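Side-chain contact in histidine phosphotransferase (Caulobacter crescentus, PDB 2OOC), which probably relays phosphoryl groups through a histidine in a phosphorelay and is an essential regulator of stalk biogenesis: residues A42-D46 with P47-G51. Residues are numbered along the deposited sequence; the frame is centred on the assembly and turned at random. Where two conformers were deposited one is given.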
ATOM      1  N   ALA A  42      -0.707  -2.983   9.773  1.00 25.10           N
ATOM      2  CA  ALA A  42      -2.030  -2.381   9.834  1.00 26.14           C
ATOM      3  C   ALA A  42      -2.744  -2.520  11.181  1.00 25.82           C
ATOM      4  O   ALA A  42      -3.428  -1.596  11.620  1.00 26.46           O
ATOM      5  CB  ALA A  42      -2.959  -2.880   8.694  1.00 30.31           C
ATOM      6  N   PRO A  43      -2.603  -3.665  11.851  1.00 25.49           N
ATOM      7  CA  PRO A  43      -3.189  -3.785  13.184  1.00 27.32           C
ATOM      8  C   PRO A  43      -2.699  -2.739  14.196  1.00 28.69           C
ATOM      9  O   PRO A  43      -3.405  -2.467  15.168  1.00 29.74           O
ATOM     10  CB  PRO A  43      -2.815  -5.196  13.623  1.00 29.23           C
ATOM     11  CG  PRO A  43      -2.498  -5.911  12.415  1.00 32.82           C
ATOM     12  CD  PRO A  43      -1.945  -4.916  11.438  1.00 27.51           C
HETATM   13  N   MSE A  44      -1.564  -2.111  13.907  1.00 24.90           N
HETATM   14  CA  MSE A  44      -0.984  -1.112  14.813  0.70 24.31           C
HETATM   15  C   MSE A  44      -1.467   0.286  14.568  1.00 24.47           C
HETATM   16  O   MSE A  44      -1.109   1.205  15.318  1.00 24.03           O
HETATM   17  CB  MSE A  44       0.507  -1.092  14.693  0.70 24.55           C
HETATM   18  CG  MSE A  44       1.075  -2.468  14.820  0.70 23.21           C
HETATM   19 SE   MSE A  44       2.932  -2.307  14.741  0.53 23.76          SE
HETATM   20  CE  MSE A  44       3.408  -4.128  14.518  0.70 20.20           C
ATOM     21  N   LEU A  45      -2.310   0.477  13.540  1.00 23.36           N
ATOM     22  CA  LEU A  45      -2.828   1.786  13.172  1.00 23.85           C
ATOM     23  C   LEU A  45      -4.009   2.150  14.044  1.00 24.04           C
ATOM     24  O   LEU A  45      -5.188   2.266  13.598  1.00 25.55           O
ATOM     25  CB  LEU A  45      -3.207   1.830  11.691  1.00 22.74           C
ATOM     26  CG  LEU A  45      -2.020   1.607  10.756  1.00 24.70           C
ATOM     27  CD1 LEU A  45      -2.478   1.404   9.352  1.00 24.70           C
ATOM     28  CD2 LEU A  45      -1.086   2.795  10.816  1.00 26.70           C
ATOM     29  N   ASP A  46      -3.709   2.369  15.312  1.00 23.61           N
ATOM     30  CA  ASP A  46      -4.723   2.569  16.368  1.00 25.50           C
ATOM     31  C   ASP A  46      -4.019   3.435  17.394  1.00 25.12           C
ATOM     32  O   ASP A  46      -2.941   3.075  17.847  1.00 23.18           O
ATOM     33  CB  ASP A  46      -5.033   1.175  16.961  1.00 27.56           C
ATOM     34  CG  ASP A  46      -5.957   1.182  18.168  1.00 39.96           C
ATOM     35  OD1 ASP A  46      -6.050   2.168  18.902  1.00 32.05           O
ATOM     36  OD2 ASP A  46      -6.530   0.103  18.424  1.00 46.50           O
ATOM     37  N   PRO A  47      -4.608   4.564  17.818  1.00 25.76           N
ATOM     38  CA  PRO A  47      -3.891   5.433  18.764  1.00 27.09           C
ATOM     39  C   PRO A  47      -3.546   4.797  20.121  1.00 26.14           C
ATOM     40  O   PRO A  47      -2.652   5.297  20.795  1.00 29.25           O
ATOM     41  CB  PRO A  47      -4.830   6.637  18.907  1.00 29.27           C
ATOM     42  CG  PRO A  47      -6.150   6.102  18.575  1.00 30.04           C
ATOM     43  CD  PRO A  47      -5.950   5.084  17.486  1.00 26.85           C
ATOM     44  N   THR A  48      -4.209   3.700  20.499  1.00 27.66           N
ATOM     45  CA  THR A  48      -3.944   3.034  21.728  1.00 26.88           C
ATOM     46  C   THR A  48      -2.931   1.906  21.538  1.00 24.30           C
ATOM     47  O   THR A  48      -2.614   1.239  22.499  1.00 25.63           O
ATOM     48  CB  THR A  48      -5.205   2.442  22.367  1.00 28.12           C
ATOM     49  OG1 THR A  48      -5.654   1.362  21.538  1.00 33.00           O
ATOM     50  CG2 THR A  48      -6.301   3.507  22.447  1.00 30.99           C
ATOM     51  N   HIS A  49      -2.372   1.717  20.323  1.00 22.87           N
ATOM     52  CA  HIS A  49      -1.317   0.754  20.131  1.00 23.03           C
ATOM     53  C   HIS A  49      -0.010   1.549  20.009  1.00 20.85           C
ATOM     54  O   HIS A  49       0.140   2.329  19.059  1.00 21.40           O
ATOM     55  CB  HIS A  49      -1.537  -0.053  18.848  1.00 22.77           C
ATOM     56  CG  HIS A  49      -0.642  -1.236  18.714  1.00 21.56           C
ATOM     57  ND1 HIS A  49       0.719  -1.172  18.899  1.00 21.92           N
ATOM     58  CD2 HIS A  49      -0.925  -2.532  18.436  1.00 28.04           C
ATOM     59  CE1 HIS A  49       1.244  -2.370  18.709  1.00 24.59           C
ATOM     60  NE2 HIS A  49       0.266  -3.220  18.414  1.00 26.53           N
ATOM     61  N   PRO A  50       0.920   1.391  20.958  1.00 21.18           N
ATOM     62  CA  PRO A  50       2.221   2.083  20.876  1.00 19.17           C
ATOM     63  C   PRO A  50       3.019   1.952  19.582  1.00 19.88           C
ATOM     64  O   PRO A  50       3.932   2.743  19.347  1.00 20.31           O
ATOM     65  CB  PRO A  50       2.985   1.551  22.112  1.00 19.86           C
ATOM     66  CG  PRO A  50       1.812   1.318  23.092  1.00 21.69           C
ATOM     67  CD  PRO A  50       0.761   0.691  22.245  1.00 22.27           C
ATOM     68  N   GLY A  51       2.742   0.910  18.780  1.00 17.95           N
ATOM     69  CA  GLY A  51       3.299   0.804  17.422  1.00 20.78           C
ATOM     70  C   GLY A  51       2.863   1.762  16.379  1.00 20.31           C
ATOM     71  O   GLY A  51       3.407   1.726  15.295  1.00 20.06           O
TER
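Asp46 OD1 takes two hydrogen bonds from the same residue, from Thr48 N at 2.9 Å and from Thr48 OG1 at 2.8 Å. Both donors meet the carboxylate from the same face, well above its plane. A chi1 of 174° sets CG of Asp46 beside the carbonyl carbon, on the side of the chain that runs on to Pro47 and Thr48, and the short acidic side chain closes an Asx turn with the amide, the hydroxyl adding a second bond. Pro47, whose ring fixes phi near -61°, suits the second position of the type I beta turn from Asp46 to His49, closed by His49 N to Asp46 O at 2.9 Å. Were Asp46 an alanine, Thr48 N and OG1 would probably lose their shared acceptor, and the start of the turn would be freer to move. This turn lies in the loop joining helices 24-41 and 52-66 at one end of the helical Hpt domain. His49 ND1 accepts from Gly51 N at 2.9 Å, a capping bond just ahead of helix 52-66 that holds the imidazole's rotation. Over one face of that ring, in the conformer described, CG of the selenomethionine Met44 lies 4.0 Å from the His49 ring centroid, a CH-pi contact.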